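Local coordinates for protein putative alpha-galactosidase (Bacteroides fragilis, PDB 4NZJ) that probably hydrolyses terminal, non-reducing alpha-D-galactose residues from alpha-galactosides, as a glycoside hydrolase family 27 enzyme, at residues K7-K12 / G37-Q42; G11-N16 / A77-G82; D70-L75 / Q87-I92; K413-F418 / Y471-T476. All coordinates share one frame; numbering follows the deposited sequence.

Contact 1: K7-K12 / G37-Q42; sequences KVFEGK and GQRPMQ
Gly37 and Gln38 are bound by their amides to two carbonyls of the 7-12 loop, and the residues that touch all lie in loops. Gly37 N donates to Val8 O at 2.7 Å, and Gln38 N donates to Gly11 O at 2.9 Å. Between these bonds the backbones lie close, and Phe9 CA and Gln38 CA each offer a CA-H to a carbonyl of the other segment, Gly37 O and Phe9 O. The type I turn from Lys7 to Glu10 shapes the loop. Across the two ends of this turn, Lys7 N donates to the carboxylate of Glu10 (OE2, 2.9 Å).

Phe9 and Arg39 are the side chains that meet. The edge of the Phe9 ring, at CD1 and CE1, sits over one face of the Arg39 guanidinium, with CD1 3.7 Å from Arg39 NH1. The two planes stand 82° apart, so this is not a parallel stack. NH1 lies near the ring plane. The bend of the Arg39 chain at chi2 (61°) brings NH1 back to Gly37 O, which lies in the guanidinium plane. NH1 also bonds Thr35 O, and NH2 forms a salt bridge with Asp133.

The contact belongs to the N-terminal Ig-like domain. It ties the loop before strand 14-15 to the connection between strands 28-36 and 42-46. Two waters bridge the segments. One accepts from Arg39 N and donates to Phe9 O. The other accepts from Gly11 N and donates to Gln38 OE1, 3.0 Å away. The Gln38 chain runs extended beyond CG, and its CB lies 3.8 Å from Phe9 O.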
loop_
_atom_site.group_PDB
_atom_site.type_symbol
_atom_site.label_atom_id
_atom_site.label_comp_id
_atom_site.label_asym_id
_atom_site.label_seq_id
_atom_site.Cartn_x
_atom_site.Cartn_y
_atom_site.Cartn_z
ATOM N N LYS A 7 22.263 -2.296 -2.699
ATOM C CA LYS A 7 21.422 -1.180 -2.283
ATOM C C LYS A 7 20.622 -0.630 -3.464
ATOM O O LYS A 7 20.890 -0.959 -4.623
ATOM C CB LYS A 7 22.268 -0.075 -1.645
ATOM C CG LYS A 7 22.943 -0.505 -0.351
ATOM C CD LYS A 7 23.734 0.629 0.279
ATOM C CE LYS A 7 24.371 0.192 1.590
ATOM N NZ LYS A 7 25.046 1.316 2.297
ATOM N N VAL A 8 19.644 0.212 -3.151
ATOM C CA VAL A 8 18.671 0.675 -4.139
ATOM C C VAL A 8 19.292 1.448 -5.310
ATOM O O VAL A 8 18.825 1.318 -6.438
ATOM C CB VAL A 8 17.525 1.491 -3.476
ATOM C CG1 VAL A 8 18.034 2.792 -2.874
ATOM C CG2 VAL A 8 16.408 1.765 -4.474
ATOM N N PHE A 9 20.338 2.234 -5.055
ATOM C CA PHE A 9 20.974 3.013 -6.118
ATOM C C PHE A 9 22.371 2.512 -6.480
ATOM O O PHE A 9 23.256 3.297 -6.812
ATOM C CB PHE A 9 21.000 4.498 -5.754
ATOM C CG PHE A 9 19.632 5.076 -5.522
ATOM C CD1 PHE A 9 18.641 4.946 -6.487
ATOM C CD2 PHE A 9 19.332 5.745 -4.346
ATOM C CE1 PHE A 9 17.377 5.466 -6.282
ATOM C CE2 PHE A 9 18.064 6.269 -4.135
ATOM C CZ PHE A 9 17.087 6.131 -5.106
ATOM N N GLU A 10 22.560 1.202 -6.435
ATOM C CA GLU A 10 23.805 0.619 -6.932
ATOM C C GLU A 10 23.533 -0.610 -7.784
ATOM O O GLU A 10 22.491 -1.250 -7.658
ATOM C CB GLU A 10 24.759 0.292 -5.780
ATOM C CG GLU A 10 24.310 -0.838 -4.873
ATOM C CD GLU A 10 25.398 -1.292 -3.910
ATOM O OE1 GLU A 10 26.574 -1.390 -4.323
ATOM O OE2 GLU A 10 25.071 -1.564 -2.736
ATOM N N GLY A 11 24.485 -0.924 -8.659
ATOM C CA GLY A 11 24.391 -2.097 -9.511
ATOM C C GLY A 11 23.637 -1.850 -10.801
ATOM O O GLY A 11 23.235 -0.721 -11.109
ATOM N N LYS A 12 23.457 -2.924 -11.562
ATOM C CA LYS A 12 22.715 -2.875 -12.810
ATOM C C LYS A 12 21.240 -2.617 -12.519
ATOM O O LYS A 12 20.783 -2.840 -11.392
ATOM C CB LYS A 12 22.896 -4.178 -13.600
ATOM C CG LYS A 12 22.265 -5.416 -12.974
ATOM C CD LYS A 12 22.474 -6.643 -13.852
ATOM C CE LYS A 12 21.500 -6.674 -15.023
ATOM N NZ LYS A 12 21.951 -7.593 -16.104
ATOM N N GLY A 37 19.087 0.594 -9.036
ATOM C CA GLY A 37 20.329 0.575 -9.803
ATOM C C GLY A 37 21.031 1.911 -9.796
ATOM O O GLY A 37 20.431 2.943 -9.481
ATOM N N GLN A 38 22.310 1.907 -10.159
ATOM C CA GLN A 38 23.068 3.151 -10.145
ATOM C C GLN A 38 22.516 4.115 -11.196
ATOM O O GLN A 38 22.005 3.694 -12.235
ATOM C CB GLN A 38 24.570 2.902 -10.329
ATOM C CG GLN A 38 25.057 2.817 -11.763
ATOM C CD GLN A 38 26.567 2.936 -11.855
ATOM O OE1 GLN A 38 27.289 2.417 -11.006
ATOM N NE2 GLN A 38 27.050 3.622 -12.885
ATOM N N ARG A 39 22.600 5.408 -10.895
ATOM C CA ARG A 39 22.236 6.460 -11.837
ATOM C C ARG A 39 23.507 7.019 -12.485
ATOM O O ARG A 39 24.594 6.874 -11.924
ATOM C CB ARG A 39 21.454 7.568 -11.120
ATOM C CG ARG A 39 19.941 7.411 -11.187
ATOM C CD ARG A 39 19.428 6.124 -10.550
ATOM N NE ARG A 39 17.971 6.055 -10.647
ATOM C CZ ARG A 39 17.221 4.996 -10.345
ATOM N NH1 ARG A 39 17.764 3.867 -9.907
ATOM N NH2 ARG A 39 15.903 5.075 -10.480
ATOM N N PRO A 40 23.381 7.669 -13.659
ATOM C CA PRO A 40 22.153 7.976 -14.405
ATOM C C PRO A 40 21.501 6.759 -15.069
ATOM O O PRO A 40 22.173 5.767 -15.366
ATOM C CB PRO A 40 22.620 8.986 -15.460
ATOM C CG PRO A 40 24.060 8.691 -15.651
ATOM C CD PRO A 40 24.572 8.244 -14.313
HETATM N N MSE A 41 20.193 6.866 -15.288
HETATM C CA MSE A 41 19.378 5.766 -15.807
HETATM C C MSE A 41 18.612 6.241 -17.013
HETATM O O MSE A 41 18.205 7.398 -17.080
HETATM C CB MSE A 41 18.434 5.350 -14.674
HETATM C CG MSE A 41 17.530 4.150 -14.963
HETATM SE SE MSE A 41 18.509 2.443 -14.850
HETATM C CE MSE A 41 18.645 2.290 -12.890
ATOM N N GLN A 42 18.408 5.341 -17.972
ATOM C CA GLN A 42 17.598 5.625 -19.154
ATOM C C GLN A 42 16.546 4.534 -19.310
ATOM O O GLN A 42 16.845 3.349 -19.147
ATOM C CB GLN A 42 18.475 5.692 -20.404
ATOM C CG GLN A 42 17.696 5.721 -21.712
ATOM C CD GLN A 42 18.576 5.998 -22.911
ATOM O OE1 GLN A 42 18.785 5.125 -23.752
ATOM N NE2 GLN A 42 19.105 7.215 -22.992
HETATM O O HOH W 1 23.535 5.992 -8.418
HETATM O O HOH W 2 26.822 0.807 -8.510
#

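Contact 2: G11-N16 / A77-G82; sequences GKPRIN and AENALG
Asn79 reaches across to Gly11 with its side-chain amide while its other amide atom shapes its own turn. ND2 donates to Gly11 O at 3.0 Å, in the carbonyl plane and on a lone pair. OD1 accepts from Leu81 N at 2.8 Å, which makes an Asx turn; the donor stands above the carbonyl plane, 44° out of it. A weak bond from Gly82 N also reaches OD1. The first torsion (chi1 67°) folds the amide back over its own turn, with OD1 near Leu81 N, while ND2 faces Gly11. ND2 has a second acceptor in Gln38 O.

Pro13 lies against the same amide. Its CD is 3.4 Å from Asn79 OD1 and 3.2 Å from Gly82 O, and its CG rests near Ala77 O. Further along, the Ala77 methyl touches both Pro13 CB at 3.8 Å and Ile15 CG1 at 3.9 Å.

In the Ig-like domain, this brings the short edge strand 14-15 of one sheet against the hairpin of strands 69-79 and 82-92 in the other. The type I turn from Asn79 to Gly82 links the strands of that hairpin. Leu81 extends from the turn and lays CD1 alongside the Gly11 backbone, 3.7 Å from Gly11 C. Lys12 meets the turn through its CB, 4.0 Å from Leu81 O. Ile15 continues inward to Ile33, and its backbone N bonds Ser84 OG.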
loop_
_atom_site.group_PDB
_atom_site.type_symbol
_atom_site.label_atom_id
_atom_site.label_comp_id
_atom_site.label_asym_id
_atom_site.label_seq_id
_atom_site.Cartn_x
_atom_site.Cartn_y
_atom_site.Cartn_z
ATOM N N GLY A 11 24.485 -0.924 -8.659
ATOM C CA GLY A 11 24.391 -2.097 -9.511
ATOM C C GLY A 11 23.637 -1.850 -10.801
ATOM O O GLY A 11 23.235 -0.721 -11.109
ATOM N N LYS A 12 23.457 -2.924 -11.562
ATOM C CA LYS A 12 22.715 -2.875 -12.810
ATOM C C LYS A 12 21.240 -2.617 -12.519
ATOM O O LYS A 12 20.783 -2.840 -11.392
ATOM C CB LYS A 12 22.896 -4.178 -13.600
ATOM C CG LYS A 12 22.265 -5.416 -12.974
ATOM C CD LYS A 12 22.474 -6.643 -13.852
ATOM C CE LYS A 12 21.500 -6.674 -15.023
ATOM N NZ LYS A 12 21.951 -7.593 -16.104
ATOM N N PRO A 13 20.487 -2.150 -13.528
ATOM C CA PRO A 13 19.086 -1.823 -13.270
ATOM C C PRO A 13 18.284 -3.041 -12.845
ATOM O O PRO A 13 18.589 -4.159 -13.258
ATOM C CB PRO A 13 18.582 -1.306 -14.624
ATOM C CG PRO A 13 19.801 -0.962 -15.396
ATOM C CD PRO A 13 20.840 -1.936 -14.941
ATOM N N ARG A 14 17.287 -2.816 -11.999
ATOM C CA ARG A 14 16.327 -3.846 -11.624
ATOM C C ARG A 14 14.963 -3.170 -11.623
ATOM O O ARG A 14 14.683 -2.340 -10.758
ATOM C CB ARG A 14 16.664 -4.441 -10.244
ATOM C CG ARG A 14 18.127 -4.860 -10.119
ATOM C CD ARG A 14 18.508 -5.442 -8.767
ATOM N NE ARG A 14 18.579 -4.470 -7.671
ATOM C CZ ARG A 14 19.518 -3.532 -7.513
ATOM N NH1 ARG A 14 20.492 -3.360 -8.401
ATOM N NH2 ARG A 14 19.466 -2.734 -6.451
ATOM N N ILE A 15 14.137 -3.489 -12.618
ATOM C CA ILE A 15 12.780 -2.946 -12.682
ATOM C C ILE A 15 11.927 -3.706 -11.672
ATOM O O ILE A 15 11.790 -4.932 -11.755
ATOM C CB ILE A 15 12.163 -3.052 -14.090
ATOM C CG1 ILE A 15 12.967 -2.198 -15.077
ATOM C CG2 ILE A 15 10.700 -2.615 -14.075
ATOM C CD1 ILE A 15 12.611 -2.420 -16.535
ATOM N N ASN A 16 11.379 -2.966 -10.717
ATOM C CA ASN A 16 10.674 -3.550 -9.582
ATOM C C ASN A 16 9.160 -3.582 -9.776
ATOM O O ASN A 16 8.630 -3.021 -10.741
ATOM C CB ASN A 16 11.042 -2.786 -8.303
ATOM C CG ASN A 16 12.534 -2.835 -8.004
ATOM O OD1 ASN A 16 13.151 -3.899 -8.070
ATOM N ND2 ASN A 16 13.121 -1.686 -7.669
ATOM N N ALA A 77 15.239 -0.718 -18.773
ATOM C CA ALA A 77 16.004 0.281 -18.042
ATOM C C ALA A 77 17.468 -0.021 -18.278
ATOM O O ALA A 77 17.864 -1.185 -18.227
ATOM C CB ALA A 77 15.679 0.214 -16.561
ATOM N N GLU A 78 18.256 1.022 -18.545
ATOM C CA GLU A 78 19.679 0.888 -18.863
ATOM C C GLU A 78 20.517 1.874 -18.057
ATOM O O GLU A 78 20.168 3.050 -17.965
ATOM C CB GLU A 78 19.927 1.187 -20.346
ATOM C CG GLU A 78 19.092 0.392 -21.335
ATOM C CD GLU A 78 19.287 0.869 -22.764
ATOM O OE1 GLU A 78 18.877 2.009 -23.082
ATOM O OE2 GLU A 78 19.856 0.107 -23.574
ATOM N N ASN A 79 21.625 1.401 -17.496
ATOM C CA ASN A 79 22.638 2.279 -16.914
ATOM C C ASN A 79 24.032 1.805 -17.352
ATOM O O ASN A 79 24.150 0.900 -18.186
ATOM C CB ASN A 79 22.494 2.383 -15.383
ATOM C CG ASN A 79 22.810 1.085 -14.656
ATOM O OD1 ASN A 79 23.428 0.177 -15.205
ATOM N ND2 ASN A 79 22.387 1.003 -13.395
ATOM N N ALA A 80 25.077 2.411 -16.798
ATOM C CA ALA A 80 26.457 2.070 -17.159
ATOM C C ALA A 80 26.825 0.598 -16.912
ATOM O O ALA A 80 27.739 0.077 -17.554
ATOM C CB ALA A 80 27.427 2.981 -16.418
ATOM N N LEU A 81 26.119 -0.062 -15.994
ATOM C CA LEU A 81 26.452 -1.429 -15.587
ATOM C C LEU A 81 25.606 -2.526 -16.239
ATOM O O LEU A 81 25.949 -3.703 -16.124
ATOM C CB LEU A 81 26.368 -1.559 -14.063
ATOM C CG LEU A 81 27.273 -0.615 -13.264
ATOM C CD1 LEU A 81 27.073 -0.832 -11.773
ATOM C CD2 LEU A 81 28.736 -0.798 -13.638
ATOM N N GLY A 82 24.518 -2.169 -16.918
ATOM C CA GLY A 82 23.704 -3.177 -17.605
ATOM C C GLY A 82 22.272 -2.768 -17.897
ATOM O O GLY A 82 21.945 -1.577 -17.903
#

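Contact 3: D70-L75 / Q87-I92; sequences DYTVTL and QLVIRI
Asp70 and Arg91 run alongside each other in the same direction, with carboxylate and guanidinium only 9° from coplanar. Arg91 grips side-on: NE donates to Asp70 OD1 at 2.9 Å and NH2 to Asp70 OD2 at 3.1 Å. Both oxygens use their syn lone pairs. The Arg91 chain leaves with CG anti to the backbone N (chi1 177°) and bends at chi3, which turns NE and NH2 to the acid. The remaining nitrogen, NH1, forms a salt bridge with Glu95.

Thr74 and Gln87 pair on the same face at the other end. The Gln87 chain bends at chi2 (-73°) and brings OE1 to Thr74 OG1, 2.7 Å away. The hydroxyl donates in the amide carbonyl plane, on a lone pair. Gln87 NE2 lies 3.6 Å from the Thr72 methyl CG2. Thr72 and Val89 sit between the two polar pairs.

The opposite face carries Tyr71, Val73, Leu88 and Ile90. Ile90 CD1 reaches Val73 CG2 at 4.0 Å, and Leu75 CD1 packs on Leu88 CB at 3.7 Å. The edge of the Tyr71 ring is turned to Ile90 O, with CD1 3.6 Å away, and its hydroxyl bonds Ser67 O. Phe29, Phe31 and Ile33 of strand 28-36 pack on this face.

The backbones form an antiparallel hairpin of the Ig-like domain, with hydrogen-bonded pairs Tyr71-Ile90 and Val73-Leu88. Each pair is closed by two N-H...O bonds. One face is thus mostly apolar, while the other has polar pairs at both ends. The two-nitrogen grip on Asp70, with Glu95, probably holds the guanidinium in a fixed plane.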
loop_
_atom_site.group_PDB
_atom_site.type_symbol
_atom_site.label_atom_id
_atom_site.label_comp_id
_atom_site.label_asym_id
_atom_site.label_seq_id
_atom_site.Cartn_x
_atom_site.Cartn_y
_atom_site.Cartn_z
ATOM N N ASP A 70 -6.419 -5.267 -21.995
ATOM C CA ASP A 70 -5.117 -5.539 -21.388
ATOM C C ASP A 70 -4.045 -5.312 -22.446
ATOM O O ASP A 70 -4.140 -5.830 -23.556
ATOM C CB ASP A 70 -5.028 -6.988 -20.885
ATOM C CG ASP A 70 -5.679 -7.190 -19.533
ATOM O OD1 ASP A 70 -6.455 -6.318 -19.087
ATOM O OD2 ASP A 70 -5.407 -8.232 -18.897
ATOM N N TYR A 71 -3.028 -4.536 -22.087
ATOM C CA TYR A 71 -1.937 -4.195 -22.982
ATOM C C TYR A 71 -0.620 -4.595 -22.328
ATOM O O TYR A 71 -0.308 -4.140 -21.230
ATOM C CB TYR A 71 -1.945 -2.692 -23.241
ATOM C CG TYR A 71 -3.232 -2.204 -23.854
ATOM C CD1 TYR A 71 -4.319 -1.855 -23.054
ATOM C CD2 TYR A 71 -3.374 -2.108 -25.236
ATOM C CE1 TYR A 71 -5.509 -1.418 -23.616
ATOM C CE2 TYR A 71 -4.556 -1.665 -25.807
ATOM C CZ TYR A 71 -5.620 -1.321 -24.991
ATOM O OH TYR A 71 -6.794 -0.877 -25.551
ATOM N N THR A 72 0.139 -5.455 -22.996
ATOM C CA THR A 72 1.417 -5.923 -22.468
ATOM C C THR A 72 2.549 -5.115 -23.094
ATOM O O THR A 72 2.740 -5.129 -24.304
ATOM C CB THR A 72 1.622 -7.426 -22.734
ATOM O OG1 THR A 72 0.575 -8.164 -22.092
ATOM C CG2 THR A 72 2.970 -7.900 -22.192
ATOM N N VAL A 73 3.283 -4.405 -22.243
ATOM C CA VAL A 73 4.362 -3.527 -22.653
ATOM C C VAL A 73 5.678 -4.121 -22.169
ATOM O O VAL A 73 5.750 -4.657 -21.067
ATOM C CB VAL A 73 4.169 -2.129 -22.031
ATOM C CG1 VAL A 73 5.237 -1.154 -22.512
ATOM C CG2 VAL A 73 2.779 -1.604 -22.360
ATOM N N THR A 74 6.716 -4.036 -22.990
ATOM C CA THR A 74 8.041 -4.477 -22.570
ATOM C C THR A 74 8.873 -3.257 -22.188
ATOM O O THR A 74 9.166 -2.413 -23.030
ATOM C CB THR A 74 8.736 -5.293 -23.670
ATOM O OG1 THR A 74 7.910 -6.411 -24.009
ATOM C CG2 THR A 74 10.096 -5.799 -23.199
ATOM N N LEU A 75 9.227 -3.166 -20.908
ATOM C CA LEU A 75 10.000 -2.045 -20.387
ATOM C C LEU A 75 11.468 -2.400 -20.328
ATOM O O LEU A 75 11.826 -3.542 -20.049
ATOM C CB LEU A 75 9.537 -1.675 -18.983
ATOM C CG LEU A 75 8.051 -1.383 -18.798
ATOM C CD1 LEU A 75 7.741 -1.159 -17.329
ATOM C CD2 LEU A 75 7.641 -0.187 -19.641
ATOM N N GLN A 87 8.205 -7.132 -18.325
ATOM C CA GLN A 87 6.867 -6.907 -18.857
ATOM C C GLN A 87 6.054 -6.066 -17.874
ATOM O O GLN A 87 6.206 -6.189 -16.656
ATOM C CB GLN A 87 6.135 -8.234 -19.102
ATOM C CG GLN A 87 6.867 -9.244 -19.976
ATOM C CD GLN A 87 6.891 -8.862 -21.441
ATOM O OE1 GLN A 87 7.600 -7.939 -21.841
ATOM N NE2 GLN A 87 6.132 -9.589 -22.256
ATOM N N LEU A 88 5.196 -5.209 -18.415
ATOM C CA LEU A 88 4.186 -4.503 -17.631
ATOM C C LEU A 88 2.846 -4.694 -18.326
ATOM O O LEU A 88 2.729 -4.454 -19.526
ATOM C CB LEU A 88 4.510 -3.014 -17.528
ATOM C CG LEU A 88 3.440 -2.115 -16.893
ATOM C CD1 LEU A 88 3.282 -2.405 -15.407
ATOM C CD2 LEU A 88 3.766 -0.647 -17.118
ATOM N N VAL A 89 1.843 -5.136 -17.571
ATOM C CA VAL A 89 0.492 -5.247 -18.102
ATOM C C VAL A 89 -0.295 -4.020 -17.661
ATOM O O VAL A 89 -0.359 -3.710 -16.468
ATOM C CB VAL A 89 -0.206 -6.539 -17.632
ATOM C CG1 VAL A 89 -1.673 -6.551 -18.054
ATOM C CG2 VAL A 89 0.520 -7.749 -18.199
ATOM N N ILE A 90 -0.863 -3.310 -18.632
ATOM C CA ILE A 90 -1.734 -2.175 -18.347
ATOM C C ILE A 90 -3.167 -2.594 -18.646
ATOM O O ILE A 90 -3.482 -2.962 -19.772
ATOM C CB ILE A 90 -1.358 -0.942 -19.192
ATOM C CG1 ILE A 90 0.072 -0.505 -18.855
ATOM C CG2 ILE A 90 -2.342 0.199 -18.947
ATOM C CD1 ILE A 90 0.620 0.598 -19.738
ATOM N N ARG A 91 -4.025 -2.546 -17.629
ATOM C CA ARG A 91 -5.428 -2.893 -17.800
ATOM C C ARG A 91 -6.249 -1.623 -17.754
ATOM O O ARG A 91 -6.278 -0.924 -16.734
ATOM C CB ARG A 91 -5.908 -3.863 -16.716
ATOM C CG ARG A 91 -7.401 -4.192 -16.813
ATOM C CD ARG A 91 -7.766 -5.365 -15.920
ATOM N NE ARG A 91 -6.969 -6.534 -16.271
ATOM C CZ ARG A 91 -6.670 -7.538 -15.448
ATOM N NH1 ARG A 91 -7.120 -7.555 -14.198
ATOM N NH2 ARG A 91 -5.917 -8.539 -15.885
ATOM N N ILE A 92 -6.897 -1.316 -18.875
ATOM C CA ILE A 92 -7.812 -0.195 -18.948
ATOM C C ILE A 92 -9.221 -0.759 -18.837
ATOM O O ILE A 92 -9.633 -1.590 -19.642
ATOM C CB ILE A 92 -7.628 0.605 -20.252
ATOM C CG1 ILE A 92 -6.177 1.099 -20.371
ATOM C CG2 ILE A 92 -8.602 1.776 -20.311
ATOM C CD1 ILE A 92 -5.703 1.990 -19.240
#

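Contact 4: K413-F418 / Y471-T476; sequences KAVACF and YIFGKT
Val415 meets Phe473 diagonally across two antiparallel strands. Its CG2 lies 3.7 Å from Phe473 CD1, and its CB is 4.0 Å from CE1. The methyl approaches the ring obliquely. CG2 stands beside the backbone N, since CG1 takes the position anti to that N (chi1 175°). The ring edge of Phe473 is turned toward Lys413 O. Tyr471 does likewise at the next hydrogen-bonded pair, its CD1 3.9 Å from Val415 O. On the other face Ala414 CB and Ile472 CG1 come only to 4.5 Å.

The backbone sets these positions. Lys413 and Phe473 exchange amide-to-carbonyl bonds in both directions, as do Val415 and Tyr471. Val415 N to Tyr471 O is 2.7 Å, and Lys413 N to Phe473 O is 3.1 Å. Ala414 and Ile472 form the non-hydrogen-bonded pair between them. There Ala414 CA approaches Tyr471 O at 3.3 Å in a CA-H...O contact.

Further out, Phe473 makes an edge-to-face ring contact with Phe439. Val415 also packs on Ile403 and Leu437, and the amine of Lys413 bonds Asp436 O. Ala414 touches Met353 of helix 341-353, so this face meets the helical part of the catalytic domain.

Strands 413-419 and 468-473 are inner neighbours in an antiparallel sheet. They belong to the C-terminal beta-sandwich domain, the fold that accompanies the catalytic barrel in this enzyme.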
loop_
_atom_site.group_PDB
_atom_site.type_symbol
_atom_site.label_atom_id
_atom_site.label_comp_id
_atom_site.label_asym_id
_atom_site.label_seq_id
_atom_site.Cartn_x
_atom_site.Cartn_y
_atom_site.Cartn_z
ATOM N N LYS A 413 4.303 -20.995 -3.607
ATOM C CA LYS A 413 3.659 -20.562 -2.369
ATOM C C LYS A 413 4.679 -19.860 -1.481
ATOM O O LYS A 413 5.737 -20.420 -1.192
ATOM C CB LYS A 413 3.079 -21.758 -1.605
ATOM C CG LYS A 413 1.792 -22.325 -2.182
ATOM C CD LYS A 413 1.269 -23.470 -1.325
ATOM C CE LYS A 413 -0.054 -24.010 -1.842
ATOM N NZ LYS A 413 0.089 -24.757 -3.124
ATOM N N ALA A 414 4.367 -18.641 -1.054
ATOM C CA ALA A 414 5.178 -17.966 -0.050
ATOM C C ALA A 414 4.714 -18.458 1.320
ATOM O O ALA A 414 3.512 -18.565 1.571
ATOM C CB ALA A 414 5.035 -16.455 -0.150
ATOM N N VAL A 415 5.672 -18.779 2.188
ATOM C CA VAL A 415 5.385 -19.287 3.521
ATOM C C VAL A 415 6.127 -18.428 4.533
ATOM O O VAL A 415 7.345 -18.281 4.443
ATOM C CB VAL A 415 5.813 -20.764 3.660
ATOM C CG1 VAL A 415 5.618 -21.262 5.092
ATOM C CG2 VAL A 415 5.044 -21.635 2.676
ATOM N N ALA A 416 5.396 -17.862 5.489
ATOM C CA ALA A 416 5.998 -17.052 6.545
ATOM C C ALA A 416 5.854 -17.769 7.875
ATOM O O ALA A 416 4.742 -18.129 8.265
ATOM C CB ALA A 416 5.338 -15.688 6.616
ATOM N N CYS A 417 6.978 -17.971 8.555
ATOM C CA CYS A 417 7.002 -18.547 9.894
ATOM C C CYS A 417 7.237 -17.414 10.869
ATOM O O CYS A 417 8.298 -16.797 10.854
ATOM C CB CYS A 417 8.118 -19.579 10.015
ATOM S SG CYS A 417 8.021 -20.907 8.802
ATOM N N PHE A 418 6.239 -17.125 11.697
ATOM C CA PHE A 418 6.260 -15.939 12.536
ATOM C C PHE A 418 6.216 -16.309 14.002
ATOM O O PHE A 418 5.239 -16.874 14.481
ATOM C CB PHE A 418 5.087 -15.036 12.171
ATOM C CG PHE A 418 4.847 -13.911 13.139
ATOM C CD1 PHE A 418 5.893 -13.107 13.580
ATOM C CD2 PHE A 418 3.556 -13.638 13.594
ATOM C CE1 PHE A 418 5.660 -12.061 14.460
ATOM C CE2 PHE A 418 3.318 -12.596 14.475
ATOM C CZ PHE A 418 4.369 -11.807 14.909
ATOM N N TYR A 471 9.841 -17.794 3.117
ATOM C CA TYR A 471 10.363 -18.717 2.130
ATOM C C TYR A 471 9.392 -18.806 0.966
ATOM O O TYR A 471 8.199 -18.579 1.140
ATOM C CB TYR A 471 10.530 -20.101 2.757
ATOM C CG TYR A 471 11.417 -20.103 3.976
ATOM C CD1 TYR A 471 10.906 -19.793 5.230
ATOM C CD2 TYR A 471 12.776 -20.383 3.871
ATOM C CE1 TYR A 471 11.719 -19.775 6.348
ATOM C CE2 TYR A 471 13.599 -20.367 4.987
ATOM C CZ TYR A 471 13.059 -20.062 6.223
ATOM O OH TYR A 471 13.857 -20.042 7.343
ATOM N N ILE A 472 9.899 -19.111 -0.223
ATOM C CA ILE A 472 9.027 -19.383 -1.365
ATOM C C ILE A 472 9.263 -20.814 -1.826
ATOM O O ILE A 472 10.367 -21.173 -2.238
ATOM C CB ILE A 472 9.234 -18.388 -2.531
ATOM C CG1 ILE A 472 9.051 -16.951 -2.049
ATOM C CG2 ILE A 472 8.256 -18.697 -3.662
ATOM C CD1 ILE A 472 9.312 -15.903 -3.112
ATOM N N PHE A 473 8.212 -21.630 -1.746
ATOM C CA PHE A 473 8.296 -23.049 -2.063
ATOM C C PHE A 473 7.792 -23.331 -3.471
ATOM O O PHE A 473 6.753 -22.810 -3.876
ATOM C CB PHE A 473 7.467 -23.870 -1.067
ATOM C CG PHE A 473 8.129 -24.072 0.270
ATOM C CD1 PHE A 473 8.109 -23.076 1.228
ATOM C CD2 PHE A 473 8.752 -25.277 0.580
ATOM C CE1 PHE A 473 8.706 -23.264 2.466
ATOM C CE2 PHE A 473 9.347 -25.473 1.817
ATOM C CZ PHE A 473 9.324 -24.464 2.759
ATOM N N GLY A 474 8.537 -24.150 -4.208
ATOM C CA GLY A 474 8.092 -24.684 -5.496
ATOM C C GLY A 474 8.883 -24.186 -6.690
ATOM O O GLY A 474 9.669 -23.248 -6.582
ATOM N N LYS A 475 8.680 -24.841 -7.830
ATOM C CA LYS A 475 9.242 -24.398 -9.103
ATOM C C LYS A 475 8.201 -23.565 -9.844
ATOM O O LYS A 475 6.997 -23.781 -9.686
ATOM C CB LYS A 475 9.651 -25.598 -9.959
ATOM C CG LYS A 475 10.804 -26.407 -9.389
ATOM N N THR A 476 8.667 -22.614 -10.646
ATOM C CA THR A 476 7.775 -21.744 -11.415
ATOM C C THR A 476 7.160 -22.489 -12.602
ATOM O O THR A 476 7.733 -23.464 -13.097
ATOM C CB THR A 476 8.525 -20.510 -11.948
ATOM O OG1 THR A 476 9.631 -20.935 -12.753
ATOM C CG2 THR A 476 9.039 -19.655 -10.798
#

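Contacts 1, 2 and 3 all lie in the N-terminal Ig-like domain, whereas contact 4 belongs to the C-terminal beta-sandwich domain, its centre about 27 Å from that of contact 3. Contacts 1 and 2 share Gly11 and Lys12 and touch, so the same loop takes part in both. Contact 1 is a surface contact built on loops, water and a guanidinium. Contact 2 is partly buried and mixes an amide with proline and aliphatic packing. Contacts 2 and 3 both use strand 69-79, and Ile15 CD1 of contact 2 also touches Leu75 O of contact 3. Contacts 3 and 4 both join regular antiparallel strands, but contact 3 keeps one polar face, while contact 4 is buried.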